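Sorbitol-6-phosphate dehydrogenase (Erwinia amylovora CFBP1430, PDB 5O3Z) catalyses the oxidation of sorbitol 6-phosphate to fructose 6-phosphate, probably with NAD as the electron acceptor, as a short-chain dehydrogenase/reductase assembled from four chains. Local coordinates at residues A[107-110]-A[111-115]; A[98-101]-A[102-105]; A[120-123]-A[124-127]. All blocks are in the same frame, centred on the assembly; numbering follows the deposited sequence.

Contact 1: A[107-110]-A[111-115]; sequences TDFD and LSLQV
Phe109 and Leu113, one helical turn apart, meet because their first torsions differ. Phe109 turns CG opposite its backbone N (chi1 -174°), whereas Leu113 sets CG beside the N (chi1 -59°) and then stretches CD1 outward (chi2 -178°). That extended methyl comes to rest 3.7 Å from Phe109 CE2, approaching the ring at a slant, and the two make one apolar patch on the same flank of the helix. Leucine suits the place because its extended CD1 methyl reaches the ring of the residue one turn earlier and is apolar toward the second subunit.

Beneath the patch the backbone is regular alpha helix. Leu113 N donates to Phe109 O at 3.1 Å, and Ser112 N donates to Asp108 O at 2.8 Å. The same i to i+4 pattern joins Leu111 N to Thr107 O and Gln114 N to Asp110 O, so the four residues from Thr107 to Asp110 all have their carbonyl oxygens bonded by N-H groups of the next turn. Leu113 CG also rests on Phe109 O at 3.4 Å. Gln114 CG, set beside its backbone N, lies 3.6 Å from Asp110 O, and the bend at the second torsion redirects only the amide beyond it.

This apolar flank meets the second subunit. The Phe109 ring stacks on Phe121 of the second subunit, Leu113 packs on Leu117 of that chain, and at the polar border Gln114 NE2 makes a weak hydrogen bond to Asp110 OD1 of the second subunit. Within its own chain, Ser112, small enough for close helix packing, touches Ala161 of helix 156-176, as does Leu113. Phe109 reaches Ala160 of that helix, while the carbonyl of Val115 accepts a hydrogen bond from Tyr91 OH at the end of strand 88-91.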
loop_
_atom_site.group_PDB
_atom_site.type_symbol
_atom_site.label_atom_id
_atom_site.label_comp_id
_atom_site.label_asym_id
_atom_site.label_seq_id
_atom_site.Cartn_x
_atom_site.Cartn_y
_atom_site.Cartn_z
ATOM N N THR A 107 18.492 20.982 -12.552
ATOM C CA THR A 107 19.801 20.374 -12.297
ATOM C C THR A 107 19.762 19.449 -11.105
ATOM O O THR A 107 20.273 18.327 -11.194
ATOM C CB THR A 107 20.937 21.412 -12.062
ATOM O OG1 THR A 107 20.484 22.466 -11.201
ATOM C CG2 THR A 107 21.438 21.924 -13.414
ATOM N N ASP A 108 19.100 19.894 -10.044
ATOM C CA ASP A 108 18.981 19.094 -8.796
ATOM C C ASP A 108 18.073 17.903 -8.980
ATOM O O ASP A 108 18.353 16.813 -8.469
ATOM C CB ASP A 108 18.411 19.903 -7.641
ATOM C CG ASP A 108 19.375 20.925 -7.085
ATOM O OD1 ASP A 108 20.604 20.776 -7.219
ATOM O OD2 ASP A 108 18.884 21.884 -6.506
ATOM N N PHE A 109 16.967 18.093 -9.712
ATOM C CA PHE A 109 16.019 17.024 -9.937
ATOM C C PHE A 109 16.746 15.960 -10.719
ATOM O O PHE A 109 16.735 14.777 -10.405
ATOM C CB PHE A 109 14.830 17.528 -10.746
ATOM C CG PHE A 109 13.746 16.500 -10.877
ATOM C CD1 PHE A 109 12.856 16.335 -9.838
ATOM C CD2 PHE A 109 13.642 15.713 -11.996
ATOM C CE1 PHE A 109 11.827 15.429 -9.960
ATOM C CE2 PHE A 109 12.681 14.762 -12.085
ATOM C CZ PHE A 109 11.791 14.606 -11.058
ATOM N N ASP A 110 17.429 16.404 -11.762
ATOM C CA ASP A 110 18.261 15.513 -12.546
ATOM C C ASP A 110 19.342 14.767 -11.765
ATOM O O ASP A 110 19.513 13.559 -11.979
ATOM C CB ASP A 110 18.932 16.250 -13.711
ATOM C CG ASP A 110 18.154 16.108 -15.018
ATOM O OD1 ASP A 110 17.818 14.963 -15.434
ATOM O OD2 ASP A 110 17.881 17.158 -15.630
ATOM N N LEU A 111 20.089 15.496 -10.929
ATOM C CA LEU A 111 21.132 14.895 -10.104
ATOM C C LEU A 111 20.518 13.852 -9.163
ATOM O O LEU A 111 20.927 12.714 -9.116
ATOM C CB LEU A 111 21.848 15.997 -9.321
ATOM C CG LEU A 111 23.177 15.636 -8.619
ATOM C CD1 LEU A 111 24.243 15.061 -9.560
ATOM C CD2 LEU A 111 23.679 16.903 -7.927
ATOM N N SER A 112 19.454 14.234 -8.474
ATOM C CA SER A 112 18.727 13.223 -7.660
ATOM C C SER A 112 18.471 11.938 -8.412
ATOM O O SER A 112 18.769 10.852 -7.883
ATOM C CB SER A 112 17.427 13.778 -7.060
ATOM O OG SER A 112 16.834 12.737 -6.242
ATOM N N LEU A 113 18.023 12.019 -9.671
ATOM C CA LEU A 113 17.758 10.808 -10.460
ATOM C C LEU A 113 19.033 10.013 -10.769
ATOM O O LEU A 113 19.051 8.777 -10.727
ATOM C CB LEU A 113 17.012 11.123 -11.762
ATOM C CG LEU A 113 15.644 11.817 -11.590
ATOM C CD1 LEU A 113 14.989 12.029 -12.949
ATOM C CD2 LEU A 113 14.719 11.055 -10.675
ATOM N N GLN A 114 20.115 10.725 -11.045
ATOM C CA GLN A 114 21.380 10.053 -11.406
ATOM C C GLN A 114 21.928 9.255 -10.193
ATOM O O GLN A 114 22.182 8.081 -10.285
ATOM C CB GLN A 114 22.410 11.113 -11.922
ATOM C CG GLN A 114 22.169 11.627 -13.355
ATOM C CD GLN A 114 22.053 10.505 -14.402
ATOM O OE1 GLN A 114 22.796 9.538 -14.379
ATOM N NE2 GLN A 114 21.101 10.632 -15.320
ATOM N N VAL A 115 22.056 9.928 -9.072
ATOM C CA VAL A 115 22.679 9.398 -7.865
ATOM C C VAL A 115 21.742 8.341 -7.236
ATOM O O VAL A 115 22.181 7.233 -6.941
ATOM C CB VAL A 115 23.039 10.526 -6.885
ATOM C CG1 VAL A 115 23.602 9.969 -5.577
ATOM C CG2 VAL A 115 24.093 11.448 -7.503
#

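Contact 2: A[98-101]-A[102-105]; sequences AAPI and TQFR
Ala99 and Phe104 meet across a short 3-10 turn in the loop that joins strand 88-91 of the Rossmann fold to helix 106-133. The carbonyl oxygen Ala99 O lies in the plane of the Phe104 ring, at its edge, 3.2 Å from CD2, where the weakly positive C-H rim suits an oxygen. The Ala99 methyl joins in more loosely, with CB 4.2 Å from the same CD2. Phe104 takes this place because its CG stands opposite the backbone N (chi1 -164°). At the same turn, Gln103 lays its extended chain against proline: CD is 3.9 Å from Pro100 CG, and the two side chains cross at a slant in van der Waals contact.

What fixes these groups is a pair of i to i+3 backbone bonds. Gln103 N donates to Pro100 O at 3.0 Å, and Phe104 N to Ile101 O at 3.2 Å. Proline suits the first position because that residue gives its carbonyl oxygen to the turn and the turn does not use its N-H; Ile101 and Thr102 carry the bend.

Farther out, Ala99 pairs through its backbone with His154. Ile101 packs on Phe121 of the second subunit and Thr102 on Ile132 of that chain, while Ile101 N donates a hydrogen bond to the carboxylate oxygen Asp175 OD2 of the same second subunit.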
loop_
_atom_site.group_PDB
_atom_site.type_symbol
_atom_site.label_atom_id
_atom_site.label_comp_id
_atom_site.label_asym_id
_atom_site.label_seq_id
_atom_site.Cartn_x
_atom_site.Cartn_y
_atom_site.Cartn_z
ATOM N N ALA A 98 15.962 20.369 -0.709
ATOM C CA ALA A 98 14.642 20.849 -0.434
ATOM C C ALA A 98 14.417 22.212 -1.064
ATOM O O ALA A 98 15.264 23.103 -0.940
ATOM C CB ALA A 98 14.439 20.972 1.072
ATOM N N ALA A 99 13.249 22.364 -1.695
ATOM C CA ALA A 99 12.752 23.625 -2.240
ATOM C C ALA A 99 11.342 23.337 -2.751
ATOM O O ALA A 99 11.125 22.260 -3.359
ATOM C CB ALA A 99 13.612 24.105 -3.410
ATOM N N PRO A 100 10.404 24.292 -2.558
ATOM C CA PRO A 100 9.035 24.068 -3.124
ATOM C C PRO A 100 9.127 23.924 -4.619
ATOM O O PRO A 100 10.082 24.427 -5.215
ATOM C CB PRO A 100 8.241 25.316 -2.719
ATOM C CG PRO A 100 9.264 26.327 -2.330
ATOM C CD PRO A 100 10.491 25.586 -1.846
ATOM N N ILE A 101 8.191 23.166 -5.199
ATOM C CA ILE A 101 8.194 22.880 -6.650
ATOM C C ILE A 101 8.395 24.167 -7.496
ATOM O O ILE A 101 9.125 24.156 -8.504
ATOM C CB ILE A 101 6.924 22.086 -7.073
ATOM C CG1 ILE A 101 6.959 21.734 -8.565
ATOM C CG2 ILE A 101 5.643 22.875 -6.819
ATOM C CD1 ILE A 101 8.106 20.857 -9.029
ATOM N N THR A 102 7.794 25.282 -7.060
ATOM C CA THR A 102 7.841 26.546 -7.822
ATOM C C THR A 102 9.270 27.192 -7.885
ATOM O O THR A 102 9.471 28.118 -8.656
ATOM C CB THR A 102 6.776 27.568 -7.317
ATOM O OG1 THR A 102 6.854 27.670 -5.887
ATOM C CG2 THR A 102 5.333 27.129 -7.712
ATOM N N GLN A 103 10.228 26.707 -7.083
ATOM C CA GLN A 103 11.648 27.121 -7.116
ATOM C C GLN A 103 12.633 25.945 -7.281
ATOM O O GLN A 103 13.857 26.139 -7.110
ATOM C CB GLN A 103 12.041 27.861 -5.821
ATOM C CG GLN A 103 11.140 29.003 -5.390
ATOM C CD GLN A 103 11.225 29.327 -3.877
ATOM O OE1 GLN A 103 12.154 28.918 -3.151
ATOM N NE2 GLN A 103 10.248 30.084 -3.406
ATOM N N PHE A 104 12.139 24.748 -7.632
ATOM C CA PHE A 104 12.969 23.527 -7.539
ATOM C C PHE A 104 13.669 23.440 -8.851
ATOM O O PHE A 104 13.034 23.586 -9.867
ATOM C CB PHE A 104 12.124 22.250 -7.263
ATOM C CG PHE A 104 12.941 21.074 -6.783
ATOM C CD1 PHE A 104 13.874 20.460 -7.624
ATOM C CD2 PHE A 104 12.797 20.581 -5.488
ATOM C CE1 PHE A 104 14.639 19.408 -7.180
ATOM C CE2 PHE A 104 13.572 19.528 -5.059
ATOM C CZ PHE A 104 14.495 18.950 -5.896
ATOM N N ARG A 105 14.973 23.192 -8.839
ATOM C CA ARG A 105 15.792 23.336 -10.061
ATOM C C ARG A 105 15.909 22.040 -10.796
ATOM O O ARG A 105 16.103 21.034 -10.172
ATOM C CB ARG A 105 17.196 23.748 -9.675
ATOM C CG ARG A 105 17.282 25.132 -9.081
ATOM C CD ARG A 105 18.480 25.174 -8.167
ATOM N NE ARG A 105 19.344 26.258 -8.566
ATOM C CZ ARG A 105 20.618 26.352 -8.206
ATOM N NH1 ARG A 105 21.183 25.443 -7.375
ATOM N NH2 ARG A 105 21.321 27.379 -8.648
#

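Contact 3: A[120-123]-A[124-127]; sequences YFLC and SREF
Tyr120 O is gripped twice by Ser124, from opposite faces of the carbonyl plane: by the backbone N at 3.0 Å and by the hydroxyl OG at 2.8 Å. The serine reaches back because its OG stands beside its own N (chi1 -64°), so a buried hydroxyl finds an acceptor inside the helix. OG also lies 3.1 Å from Tyr120 CE1. The phenol OH itself is satisfied by Thr169 OG1.

Arg125 spends its donors in several directions. NE meets Glu126 OE2 at 2.9 Å in the guanidinium plane, a salt bridge that helps fix the group's rotation, and NH2 adds a weak bond to the same oxygen. NH2 has its main partner in Glu69, while NH1 donates to Phe104 O of the second subunit. Leu122 CD2 sits over one guanidinium face, 3.6 Å from NH2, and Phe121 CZ approaches NH1 obliquely.

One turn on, Cys123 O accepts from Phe127 N at 3.2 Å and also meets the edge of that ring at CD2. A helix that faces both the sheet and a subunit partner is characteristic of short-chain dehydrogenases, where the long helix after the fourth strand commonly forms the interface.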
loop_
_atom_site.group_PDB
_atom_site.type_symbol
_atom_site.label_atom_id
_atom_site.label_comp_id
_atom_site.label_asym_id
_atom_site.label_seq_id
_atom_site.Cartn_x
_atom_site.Cartn_y
_atom_site.Cartn_z
ATOM N N TYR A 120 21.798 3.084 -9.113
ATOM C CA TYR A 120 21.295 1.847 -8.571
ATOM C C TYR A 120 21.077 0.864 -9.672
ATOM O O TYR A 120 21.393 -0.305 -9.519
ATOM C CB TYR A 120 20.073 2.094 -7.665
ATOM C CG TYR A 120 19.350 0.837 -7.129
ATOM C CD1 TYR A 120 20.035 -0.315 -6.763
ATOM C CD2 TYR A 120 17.987 0.868 -6.861
ATOM C CE1 TYR A 120 19.369 -1.442 -6.266
ATOM C CE2 TYR A 120 17.295 -0.245 -6.367
ATOM C CZ TYR A 120 18.003 -1.382 -6.039
ATOM O OH TYR A 120 17.383 -2.468 -5.533
ATOM N N PHE A 121 20.561 1.330 -10.818
ATOM C CA PHE A 121 20.361 0.500 -12.001
ATOM C C PHE A 121 21.765 0.024 -12.510
ATOM O O PHE A 121 21.982 -1.143 -12.699
ATOM C CB PHE A 121 19.562 1.333 -13.049
ATOM C CG PHE A 121 19.676 0.860 -14.435
ATOM C CD1 PHE A 121 18.910 -0.150 -14.901
ATOM C CD2 PHE A 121 20.633 1.425 -15.288
ATOM C CE1 PHE A 121 19.037 -0.599 -16.206
ATOM C CE2 PHE A 121 20.772 1.011 -16.578
ATOM C CZ PHE A 121 19.963 -0.004 -17.058
ATOM N N LEU A 122 22.727 0.931 -12.658
ATOM C CA LEU A 122 24.014 0.451 -13.182
ATOM C C LEU A 122 24.692 -0.623 -12.331
ATOM O O LEU A 122 25.069 -1.713 -12.860
ATOM C CB LEU A 122 24.925 1.574 -13.468
ATOM C CG LEU A 122 24.413 2.391 -14.639
ATOM C CD1 LEU A 122 25.124 3.719 -14.543
ATOM C CD2 LEU A 122 24.646 1.607 -15.922
ATOM N N CYS A 123 24.799 -0.343 -11.048
ATOM C CA CYS A 123 25.324 -1.295 -10.057
ATOM C C CYS A 123 24.597 -2.594 -9.986
ATOM O O CYS A 123 25.236 -3.648 -9.957
ATOM C CB CYS A 123 25.504 -0.634 -8.679
ATOM S SG CYS A 123 26.733 0.710 -8.830
ATOM N N SER A 124 23.269 -2.593 -10.027
ATOM C CA SER A 124 22.520 -3.849 -10.039
ATOM C C SER A 124 22.762 -4.703 -11.312
ATOM O O SER A 124 22.889 -5.980 -11.272
ATOM C CB SER A 124 21.019 -3.496 -9.920
ATOM O OG SER A 124 20.824 -2.888 -8.654
ATOM N N ARG A 125 22.777 -3.992 -12.432
ATOM C CA ARG A 125 23.056 -4.617 -13.719
ATOM C C ARG A 125 24.368 -5.373 -13.713
ATOM O O ARG A 125 24.407 -6.549 -14.076
ATOM C CB ARG A 125 23.099 -3.600 -14.883
ATOM C CG ARG A 125 23.106 -4.315 -16.246
ATOM C CD ARG A 125 22.972 -3.366 -17.407
ATOM N NE ARG A 125 24.175 -2.546 -17.562
ATOM C CZ ARG A 125 24.260 -1.465 -18.334
ATOM N NH1 ARG A 125 23.188 -1.008 -19.009
ATOM N NH2 ARG A 125 25.409 -0.821 -18.408
ATOM N N GLU A 126 25.433 -4.677 -13.368
ATOM C CA GLU A 126 26.797 -5.228 -13.513
ATOM C C GLU A 126 27.145 -6.289 -12.498
ATOM O O GLU A 126 27.827 -7.282 -12.840
ATOM C CB GLU A 126 27.864 -4.127 -13.496
ATOM C CG GLU A 126 27.683 -3.083 -14.591
ATOM C CD GLU A 126 27.727 -3.698 -15.995
ATOM O OE1 GLU A 126 28.692 -4.426 -16.263
ATOM O OE2 GLU A 126 26.806 -3.499 -16.830
ATOM N N PHE A 127 26.643 -6.141 -11.273
ATOM C CA PHE A 127 26.868 -7.167 -10.285
ATOM C C PHE A 127 25.962 -8.306 -10.336
ATOM O O PHE A 127 26.405 -9.404 -10.071
ATOM C CB PHE A 127 26.942 -6.562 -8.945
ATOM C CG PHE A 127 28.144 -5.718 -8.773
ATOM C CD1 PHE A 127 29.403 -6.314 -8.558
ATOM C CD2 PHE A 127 28.059 -4.354 -8.897
ATOM C CE1 PHE A 127 30.530 -5.490 -8.384
ATOM C CE2 PHE A 127 29.176 -3.534 -8.740
ATOM C CZ PHE A 127 30.402 -4.108 -8.487
#

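In the fold
The chain passes through contact 2, then contact 1, then contact 3. Contact 2 lies in the loop between strand 88-91 and helix 106-133; the other two lie on that helix. Centres of contacts 1 and 2 are about 13 Å apart and they touch, Phe104 CE1 packing 3.7 Å from Phe109 N. Contact 3 follows farther down the helix, its centre about 18 Å from that of contact 1 and about 30 Å from that of contact 2. All three touch the second subunit. Together they place three successive parts of one loop and helix at the interface, consistent with the helix-bundle dimerisation, through helices 106-133 and 156-176, seen in many short-chain dehydrogenases.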